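Local coordinates for TSSL1 (Pseudomonas aeruginosa, PDB 4B62), which probably anchors the type VI secretion apparatus to the cell wall through its peptidoglycan-binding OmpA-like module, the part described here, at residues 106-111 against 121-126; 65-70 against 113-118; 14-19 against 38-43. All blocks are in the same frame, centred on the assembly; numbering follows the deposited sequence. Where two conformers were deposited one is given.

Contact 1: 106-111 against 121-126; sequences EVADLL and FTAEGR
A108 and L111 present one side of helix 96-115 to F121 and A123 at the start of strand 121-125, and the two elements run almost antiparallel, their short segments inclined at 170°. The A108 methyl meets the F121 methylene and the A123 methyl: A108 CB lies 3.9 Å from F121 CB and 4.1 Å from A123 CB, wedged against alternate residues of the strand. The axes of the two segments come within 7.4 Å, an approach consistent with the small side chains of A108 and A123.

The aromatic contact sits one helical turn farther on. L111 CB stands over one face of the F121 ring, displaced toward the rim, as a CH-pi contact 3.9 Å from the centroid and 26° off the ring normal. Its nearest ring atom is F121 CE2, at 3.5 Å from L111 CB, and L111 CD1 approaches the same CE2 at 3.9 Å. The phenylalanine reaches this place because its CG turns anti to the carbonyl carbon (chi1 -62°), and the leucine side chain crosses it at about a right angle. L70 of helix 60-72 also packs against the F121 ring.

T122 and E124 share backbone hydrogen bonds with strand 77-82, which is parallel to strand 121-125. Strand 77-82, helix 96-115 and strand 121-125 form a beta-alpha-beta unit within the alpha/beta fold of the OmpA C-terminal-like family.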
loop_
_atom_site.group_PDB
_atom_site.type_symbol
_atom_site.label_atom_id
_atom_site.label_comp_id
_atom_site.label_asym_id
_atom_site.label_seq_id
_atom_site.Cartn_x
_atom_site.Cartn_y
_atom_site.Cartn_z
ATOM N N GLU A 106 -7.975 2.749 3.672
ATOM C CA GLU A 106 -8.225 1.523 4.413
ATOM C C GLU A 106 -6.921 0.951 4.994
ATOM O O GLU A 106 -6.865 0.523 6.162
ATOM C CB GLU A 106 -8.947 0.502 3.548
ATOM C CG GLU A 106 -9.354 -0.771 4.292
ATOM C CD GLU A 106 -10.476 -0.569 5.307
ATOM O OE1 GLU A 106 -11.134 0.491 5.322
ATOM O OE2 GLU A 106 -10.715 -1.495 6.109
ATOM N N VAL A 107 -5.855 0.995 4.198
ATOM C CA VAL A 107 -4.557 0.542 4.679
ATOM C C VAL A 107 -4.094 1.404 5.862
ATOM O O VAL A 107 -3.674 0.894 6.898
ATOM C CB VAL A 107 -3.532 0.511 3.525
ATOM C CG1 VAL A 107 -2.114 0.260 4.025
ATOM C CG2 VAL A 107 -3.904 -0.576 2.532
ATOM N N ALA A 108 -4.187 2.721 5.710
ATOM C CA ALA A 108 -3.811 3.617 6.806
ATOM C C ALA A 108 -4.634 3.349 8.066
ATOM O O ALA A 108 -4.102 3.318 9.181
ATOM C CB ALA A 108 -3.941 5.073 6.380
ATOM N N ASP A 109 -5.940 3.151 7.881
ATOM C CA ASP A 109 -6.843 2.938 9.020
ATOM C C ASP A 109 -6.489 1.635 9.748
ATOM O O ASP A 109 -6.422 1.591 10.975
ATOM C CB ASP A 109 -8.299 2.873 8.555
ATOM C CG ASP A 109 -8.876 4.228 8.164
ATOM O OD1 ASP A 109 -8.226 5.271 8.386
ATOM O OD2 ASP A 109 -10.002 4.233 7.632
ATOM N N LEU A 110 -6.255 0.578 8.981
ATOM C CA LEU A 110 -5.952 -0.723 9.574
ATOM C C LEU A 110 -4.620 -0.695 10.319
ATOM O O LEU A 110 -4.491 -1.230 11.433
ATOM C CB LEU A 110 -5.944 -1.812 8.499
ATOM C CG LEU A 110 -7.318 -2.182 7.939
ATOM C CD1 LEU A 110 -7.166 -2.996 6.661
ATOM C CD2 LEU A 110 -8.129 -2.941 8.975
ATOM N N LEU A 111 -3.622 -0.061 9.705
ATOM C CA LEU A 111 -2.305 0.031 10.329
ATOM C C LEU A 111 -2.356 0.901 11.587
ATOM O O LEU A 111 -1.746 0.558 12.604
ATOM C CB LEU A 111 -1.265 0.565 9.347
ATOM C CG LEU A 111 -0.911 -0.370 8.182
ATOM C CD1 LEU A 111 0.052 0.340 7.249
ATOM C CD2 LEU A 111 -0.327 -1.691 8.649
ATOM N N PHE A 121 -0.514 7.802 10.616
ATOM C CA PHE A 121 -0.766 7.347 9.242
ATOM C C PHE A 121 -1.686 8.304 8.533
ATOM O O PHE A 121 -2.745 8.655 9.062
ATOM C CB PHE A 121 -1.436 5.960 9.252
ATOM C CG PHE A 121 -0.590 4.906 9.869
ATOM C CD1 PHE A 121 -0.568 4.752 11.247
ATOM C CD2 PHE A 121 0.224 4.102 9.099
ATOM C CE1 PHE A 121 0.262 3.824 11.836
ATOM C CE2 PHE A 121 1.050 3.163 9.685
ATOM C CZ PHE A 121 1.062 3.018 11.055
ATOM N N THR A 122 -1.295 8.726 7.340
ATOM C CA THR A 122 -2.201 9.449 6.480
ATOM C C THR A 122 -2.197 8.801 5.122
ATOM O O THR A 122 -1.290 8.013 4.790
ATOM C CB THR A 122 -1.848 10.932 6.357
ATOM O OG1 THR A 122 -0.576 11.069 5.719
ATOM C CG2 THR A 122 -1.809 11.593 7.729
ATOM N N ALA A 123 -3.219 9.137 4.352
ATOM C CA ALA A 123 -3.475 8.511 3.065
ATOM C C ALA A 123 -3.852 9.503 1.989
ATOM O O ALA A 123 -4.495 10.512 2.262
ATOM C CB ALA A 123 -4.593 7.491 3.196
ATOM N N GLU A 124 -3.446 9.192 0.758
ATOM C CA GLU A 124 -3.847 9.986 -0.402
ATOM C C GLU A 124 -4.038 9.090 -1.615
ATOM O O GLU A 124 -3.237 8.221 -1.906
ATOM C CB GLU A 124 -2.818 11.077 -0.713
ATOM C CG GLU A 124 -3.220 12.032 -1.840
ATOM C CD GLU A 124 -2.035 12.783 -2.452
ATOM O OE1 GLU A 124 -0.945 12.795 -1.863
ATOM O OE2 GLU A 124 -2.172 13.309 -3.565
ATOM N N GLY A 125 -5.152 9.307 -2.296
ATOM C CA GLY A 125 -5.430 8.658 -3.559
ATOM C C GLY A 125 -4.871 9.487 -4.696
ATOM O O GLY A 125 -5.106 10.703 -4.782
ATOM N N ARG A 126 -4.127 8.822 -5.570
ATOM C CA ARG A 126 -3.463 9.475 -6.696
ATOM C C ARG A 126 -3.925 8.980 -8.050
ATOM O O ARG A 126 -3.315 9.296 -9.083
ATOM C CB ARG A 126 -1.965 9.349 -6.527
ATOM C CG ARG A 126 -1.555 10.065 -5.264
ATOM C CD ARG A 126 -0.100 10.351 -5.243
ATOM N NE ARG A 126 0.252 11.108 -4.049
ATOM C CZ ARG A 126 1.499 11.262 -3.631
ATOM N NH1 ARG A 126 2.483 10.684 -4.301
ATOM N NH2 ARG A 126 1.758 11.967 -2.537
#

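Contact 2: 65-70 against 113-118; sequences RIADAL and ATTGDA
With its OG1 beside the backbone N (chi1 -68°), T114 has CG2 anti to that nitrogen and carries the methyl to the CB of A67, while T115 adopts a different hydroxyl setting, chi1 62°, which places its own CG2 anti to the carbonyl carbon and beside the same helix. The two threonines thus show their methyl branches to helix 60-72 from neighbouring positions near the end of helix 96-115. T114 CG2 touches A67 CB at 3.7 Å, methyl against methyl. T115 CG2 is less intimate, coming to 4.2 Å from A67 O.

The same torsions send the hydroxyls back to their own chain. T114 OG1 makes a weak hydrogen bond to L110 O. T115 OG1 shares a hydrogen bond with L111 O, one turn earlier, and also accepts from the backbone: D117 N reaches T115 OG1 at 3.2 Å with a fairly straight N-H...O angle of 158°, closing an ST turn. This turn coincides with the end of the helix, where G116 takes a positive phi and the chain swings away toward strand 121-125. R120, in that following loop, forms a salt bridge with D117 OD2 and a hydrogen bond to L70 O, a polar tie between the loop and helix 60-72.

Across the two segments themselves the chemistry is plain van der Waals contact, with only 126 Å² buried. It implies a modest, weakly directional union, in which T115 is fixed by polar bonds within its own chain while both threonine methyls supply the surface offered to A67.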
loop_
_atom_site.group_PDB
_atom_site.type_symbol
_atom_site.label_atom_id
_atom_site.label_comp_id
_atom_site.label_asym_id
_atom_site.label_seq_id
_atom_site.Cartn_x
_atom_site.Cartn_y
_atom_site.Cartn_z
ATOM N N ARG A 65 2.090 -8.091 9.141
ATOM C CA ARG A 65 3.560 -8.138 9.114
ATOM C C ARG A 65 4.155 -6.748 8.906
ATOM O O ARG A 65 5.218 -6.423 9.470
ATOM C CB ARG A 65 4.053 -9.101 8.043
ATOM C CG ARG A 65 3.680 -10.536 8.365
ATOM C CD ARG A 65 4.342 -11.529 7.460
ATOM N NE ARG A 65 3.803 -11.540 6.113
ATOM C CZ ARG A 65 2.726 -12.220 5.729
ATOM N NH1 ARG A 65 1.984 -12.878 6.618
ATOM N NH2 ARG A 65 2.373 -12.216 4.450
ATOM N N ILE A 66 3.477 -5.931 8.102
ATOM C CA ILE A 66 3.925 -4.557 7.955
ATOM C C ILE A 66 3.750 -3.790 9.259
ATOM O O ILE A 66 4.661 -3.079 9.678
ATOM C CB ILE A 66 3.266 -3.885 6.746
ATOM C CG1 ILE A 66 3.821 -4.555 5.494
ATOM C CG2 ILE A 66 3.549 -2.390 6.734
ATOM C CD1 ILE A 66 2.980 -4.382 4.270
ATOM N N ALA A 67 2.616 -3.954 9.929
ATOM C CA ALA A 67 2.422 -3.338 11.243
ATOM C C ALA A 67 3.495 -3.751 12.248
ATOM O O ALA A 67 3.968 -2.916 13.033
ATOM C CB ALA A 67 1.040 -3.661 11.796
ATOM N N ASP A 68 3.863 -5.028 12.236
ATOM C CA ASP A 68 4.896 -5.527 13.128
ATOM C C ASP A 68 6.220 -4.807 12.858
ATOM O O ASP A 68 6.926 -4.423 13.790
ATOM C CB ASP A 68 5.117 -7.037 12.954
ATOM C CG ASP A 68 4.016 -7.890 13.539
ATOM O OD1 ASP A 68 3.275 -7.421 14.413
ATOM O OD2 ASP A 68 3.935 -9.070 13.122
ATOM N N ALA A 69 6.559 -4.646 11.580
ATOM C CA ALA A 69 7.773 -3.932 11.191
ATOM C C ALA A 69 7.710 -2.474 11.644
ATOM O O ALA A 69 8.715 -1.928 12.117
ATOM C CB ALA A 69 7.989 -4.031 9.691
ATOM N N LEU A 70 6.528 -1.864 11.521
ATOM C CA LEU A 70 6.353 -0.451 11.855
ATOM C C LEU A 70 6.401 -0.183 13.357
ATOM O O LEU A 70 6.654 0.943 13.769
ATOM C CB LEU A 70 5.063 0.100 11.233
ATOM C CG LEU A 70 5.061 0.202 9.697
ATOM C CD1 LEU A 70 3.695 0.631 9.209
ATOM C CD2 LEU A 70 6.132 1.147 9.162
ATOM N N ALA A 113 -4.967 1.355 13.531
ATOM C CA ALA A 113 -5.703 0.642 14.581
ATOM C C ALA A 113 -4.841 -0.440 15.243
ATOM O O ALA A 113 -4.906 -0.643 16.457
ATOM C CB ALA A 113 -6.983 0.048 14.032
ATOM N N THR A 114 -4.024 -1.122 14.449
ATOM C CA THR A 114 -3.177 -2.199 14.952
ATOM C C THR A 114 -1.984 -1.676 15.744
ATOM O O THR A 114 -1.665 -2.204 16.800
ATOM C CB THR A 114 -2.754 -3.119 13.798
ATOM O OG1 THR A 114 -3.923 -3.797 13.345
ATOM C CG2 THR A 114 -1.696 -4.142 14.215
ATOM N N THR A 115 -1.328 -0.629 15.247
ATOM C CA THR A 115 -0.226 -0.027 16.007
ATOM C C THR A 115 -0.715 0.767 17.220
ATOM O O THR A 115 0.028 0.947 18.189
ATOM C CB THR A 115 0.616 0.913 15.135
ATOM O OG1 THR A 115 -0.206 1.988 14.668
ATOM C CG2 THR A 115 1.242 0.163 13.969
ATOM N N GLY A 116 -1.950 1.252 17.160
ATOM C CA GLY A 116 -2.475 2.168 18.170
ATOM C C GLY A 116 -1.891 3.569 18.136
ATOM O O GLY A 116 -2.054 4.314 19.085
ATOM N N ASP A 117 -1.249 3.934 17.032
ATOM C CA ASP A 117 -0.641 5.246 16.872
ATOM C C ASP A 117 -1.554 6.138 16.044
ATOM O O ASP A 117 -1.540 6.099 14.804
ATOM C CB ASP A 117 0.717 5.125 16.191
ATOM C CG ASP A 117 1.726 4.359 17.019
ATOM O OD1 ASP A 117 1.720 4.510 18.261
ATOM O OD2 ASP A 117 2.521 3.604 16.428
ATOM N N ALA A 118 -2.364 6.924 16.740
ATOM C CA ALA A 118 -3.353 7.794 16.101
ATOM C C ALA A 118 -2.690 9.059 15.577
ATOM O O ALA A 118 -2.084 9.806 16.332
ATOM C CB ALA A 118 -4.450 8.147 17.097
#

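Contact 3: 14-19 against 38-43; sequences PRLARF and SVVTIR
P14 and R15 are extended, and from L16 the chain tightens into a 3-10 turn over 17-19, closed by a bond from F19 N to L16 O at 2.8 Å; segment 38-43 is strand. The backbones come nearest at P14 and S38, whose CA atoms are 5.7 Å apart, and separate from there.

P14 O lies 3.6 Å from S38 CB, and the proline ring rests near the serine nitrogen, with P14 CG 3.7 Å from S38 N. L16 does the rest. Its CB approaches S38 OG to 3.4 Å, and its CD1 reaches on to V40 CG2 at 3.7 Å, the two side chains crossing at about a right angle. Strand 37-43 pairs with strands 30-33 and 146-152, and the segment ahead of helix 21-25 packs at the helix-covered face of the sheet of this OmpA-like alpha/beta module, where A69 of helix 60-72 meets L16 and F19. S38 was modelled in two conformers; in one of them OG is anti to its own backbone N (chi1 -177°) and bonds to D33 OD1, which also accepts from L16 N; D33 OD2 takes A17 N.

Beside the turn, and internal to segment 14-19, R18 NE donates to R15 O at 2.9 Å from above the carbonyl plane. The R18 guanidinium has R15 NH2 over one face, toward the rim, and F19 CZ over the centre of the other.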
loop_
_atom_site.group_PDB
_atom_site.type_symbol
_atom_site.label_atom_id
_atom_site.label_comp_id
_atom_site.label_asym_id
_atom_site.label_seq_id
_atom_site.Cartn_x
_atom_site.Cartn_y
_atom_site.Cartn_z
ATOM N N PRO A 14 15.496 4.684 8.128
ATOM C CA PRO A 14 14.438 3.687 8.271
ATOM C C PRO A 14 14.690 2.513 7.345
ATOM O O PRO A 14 14.841 2.713 6.135
ATOM C CB PRO A 14 13.171 4.448 7.856
ATOM C CG PRO A 14 13.659 5.528 6.950
ATOM C CD PRO A 14 15.027 5.906 7.447
ATOM N N ARG A 15 14.734 1.302 7.903
ATOM C CA ARG A 15 15.055 0.096 7.129
ATOM C C ARG A 15 14.028 -0.997 7.427
ATOM O O ARG A 15 13.940 -1.471 8.563
ATOM C CB ARG A 15 16.453 -0.421 7.485
ATOM C CG ARG A 15 17.614 0.496 7.091
ATOM C CD ARG A 15 18.966 -0.109 7.466
ATOM N NE ARG A 15 19.172 -0.193 8.921
ATOM C CZ ARG A 15 19.447 -1.306 9.611
ATOM N NH1 ARG A 15 19.569 -2.486 9.006
ATOM N NH2 ARG A 15 19.606 -1.237 10.929
ATOM N N LEU A 16 13.255 -1.389 6.412
ATOM C CA LEU A 16 12.201 -2.395 6.585
ATOM C C LEU A 16 12.428 -3.738 5.891
ATOM O O LEU A 16 11.813 -4.713 6.301
ATOM C CB LEU A 16 10.847 -1.856 6.119
ATOM C CG LEU A 16 10.243 -0.670 6.867
ATOM C CD1 LEU A 16 8.887 -0.350 6.245
ATOM C CD2 LEU A 16 10.119 -0.910 8.373
ATOM N N ALA A 17 13.269 -3.809 4.861
ATOM C CA ALA A 17 13.421 -5.050 4.095
ATOM C C ALA A 17 13.801 -6.206 5.018
ATOM O O ALA A 17 13.324 -7.336 4.855
ATOM C CB ALA A 17 14.447 -4.884 2.987
ATOM N N ARG A 18 14.630 -5.901 6.016
ATOM C CA ARG A 18 15.065 -6.881 7.000
ATOM C C ARG A 18 13.935 -7.535 7.795
ATOM O O ARG A 18 14.143 -8.590 8.385
ATOM C CB ARG A 18 16.066 -6.238 7.965
ATOM C CG ARG A 18 15.483 -5.144 8.852
ATOM C CD ARG A 18 16.578 -4.249 9.429
ATOM N NE ARG A 18 16.016 -3.002 9.962
ATOM C CZ ARG A 18 16.139 -2.551 11.213
ATOM N NH1 ARG A 18 16.816 -3.230 12.143
ATOM N NH2 ARG A 18 15.560 -1.398 11.543
ATOM N N PHE A 19 12.754 -6.915 7.827
ATOM C CA PHE A 19 11.603 -7.472 8.552
ATOM C C PHE A 19 10.570 -8.129 7.641
ATOM O O PHE A 19 9.557 -8.650 8.127
ATOM C CB PHE A 19 10.895 -6.377 9.336
ATOM C CG PHE A 19 11.771 -5.675 10.320
ATOM C CD1 PHE A 19 12.420 -6.387 11.314
ATOM C CD2 PHE A 19 11.944 -4.307 10.256
ATOM C CE1 PHE A 19 13.231 -5.748 12.229
ATOM C CE2 PHE A 19 12.753 -3.660 11.168
ATOM C CZ PHE A 19 13.398 -4.378 12.159
ATOM N N SER A 38 11.688 4.317 4.013
ATOM C CA SER A 38 11.546 2.987 3.435
ATOM C C SER A 38 10.167 2.945 2.787
ATOM O O SER A 38 9.185 3.339 3.409
ATOM C CB SER A 38 11.706 1.904 4.495
ATOM O OG SER A 38 11.646 0.610 3.928
ATOM N N VAL A 39 10.113 2.495 1.535
ATOM C CA VAL A 39 8.870 2.464 0.771
ATOM C C VAL A 39 8.508 1.018 0.465
ATOM O O VAL A 39 9.260 0.308 -0.215
ATOM C CB VAL A 39 8.967 3.274 -0.542
ATOM C CG1 VAL A 39 7.604 3.311 -1.229
ATOM C CG2 VAL A 39 9.473 4.690 -0.260
ATOM N N VAL A 40 7.347 0.589 0.957
ATOM C CA VAL A 40 6.844 -0.756 0.698
ATOM C C VAL A 40 5.756 -0.646 -0.363
ATOM O O VAL A 40 4.736 0.003 -0.147
ATOM C CB VAL A 40 6.264 -1.405 1.961
ATOM C CG1 VAL A 40 5.843 -2.841 1.663
ATOM C CG2 VAL A 40 7.255 -1.345 3.116
ATOM N N THR A 41 6.017 -1.229 -1.536
ATOM C CA THR A 41 5.043 -1.254 -2.619
ATOM C C THR A 41 4.300 -2.590 -2.594
ATOM O O THR A 41 4.927 -3.647 -2.563
ATOM C CB THR A 41 5.704 -1.062 -3.987
ATOM O OG1 THR A 41 6.360 0.208 -4.023
ATOM C CG2 THR A 41 4.685 -1.122 -5.110
ATOM N N ILE A 42 2.976 -2.512 -2.587
ATOM C CA ILE A 42 2.130 -3.697 -2.563
ATOM C C ILE A 42 1.087 -3.568 -3.674
ATOM O O ILE A 42 0.280 -2.630 -3.669
ATOM C CB ILE A 42 1.412 -3.874 -1.213
ATOM C CG1 ILE A 42 2.377 -3.706 -0.039
ATOM C CG2 ILE A 42 0.705 -5.229 -1.179
ATOM C CD1 ILE A 42 1.775 -3.946 1.321
ATOM N N ARG A 43 1.103 -4.485 -4.646
ATOM C CA ARG A 43 0.064 -4.517 -5.664
ATOM C C ARG A 43 -1.304 -4.656 -4.978
ATOM O O ARG A 43 -1.449 -5.399 -3.987
ATOM C CB ARG A 43 0.255 -5.702 -6.623
ATOM C CG ARG A 43 1.411 -5.662 -7.628
ATOM C CD ARG A 43 1.296 -6.924 -8.492
ATOM N NE ARG A 43 2.194 -7.070 -9.643
ATOM C CZ ARG A 43 3.416 -7.608 -9.609
ATOM N NH1 ARG A 43 3.948 -8.018 -8.462
ATOM N NH2 ARG A 43 4.125 -7.714 -10.734
#

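In the fold
From the N terminus, contact 3 closes first: strand 37-43 comes back to segment 14-19 after helix 21-25 and strand 30-33. The chain then enters helix 60-72, which meets contact 3 through A69 and I66 and opens contact 2. Helix 96-115 opens contact 1 at 106-111 before its last turn and the following loop, 113-118, close contact 2; strand 121-125 closes contact 1 last, so those two loops cross. They touch where F121 packs on L70 and T115, and where L111 lies beside A67 and L70. Contact 3 thus precedes both in series, tying the N-terminal segment to the sheet, while contacts 1 and 2 bind helix 96-115 to sheet and neighbouring helix.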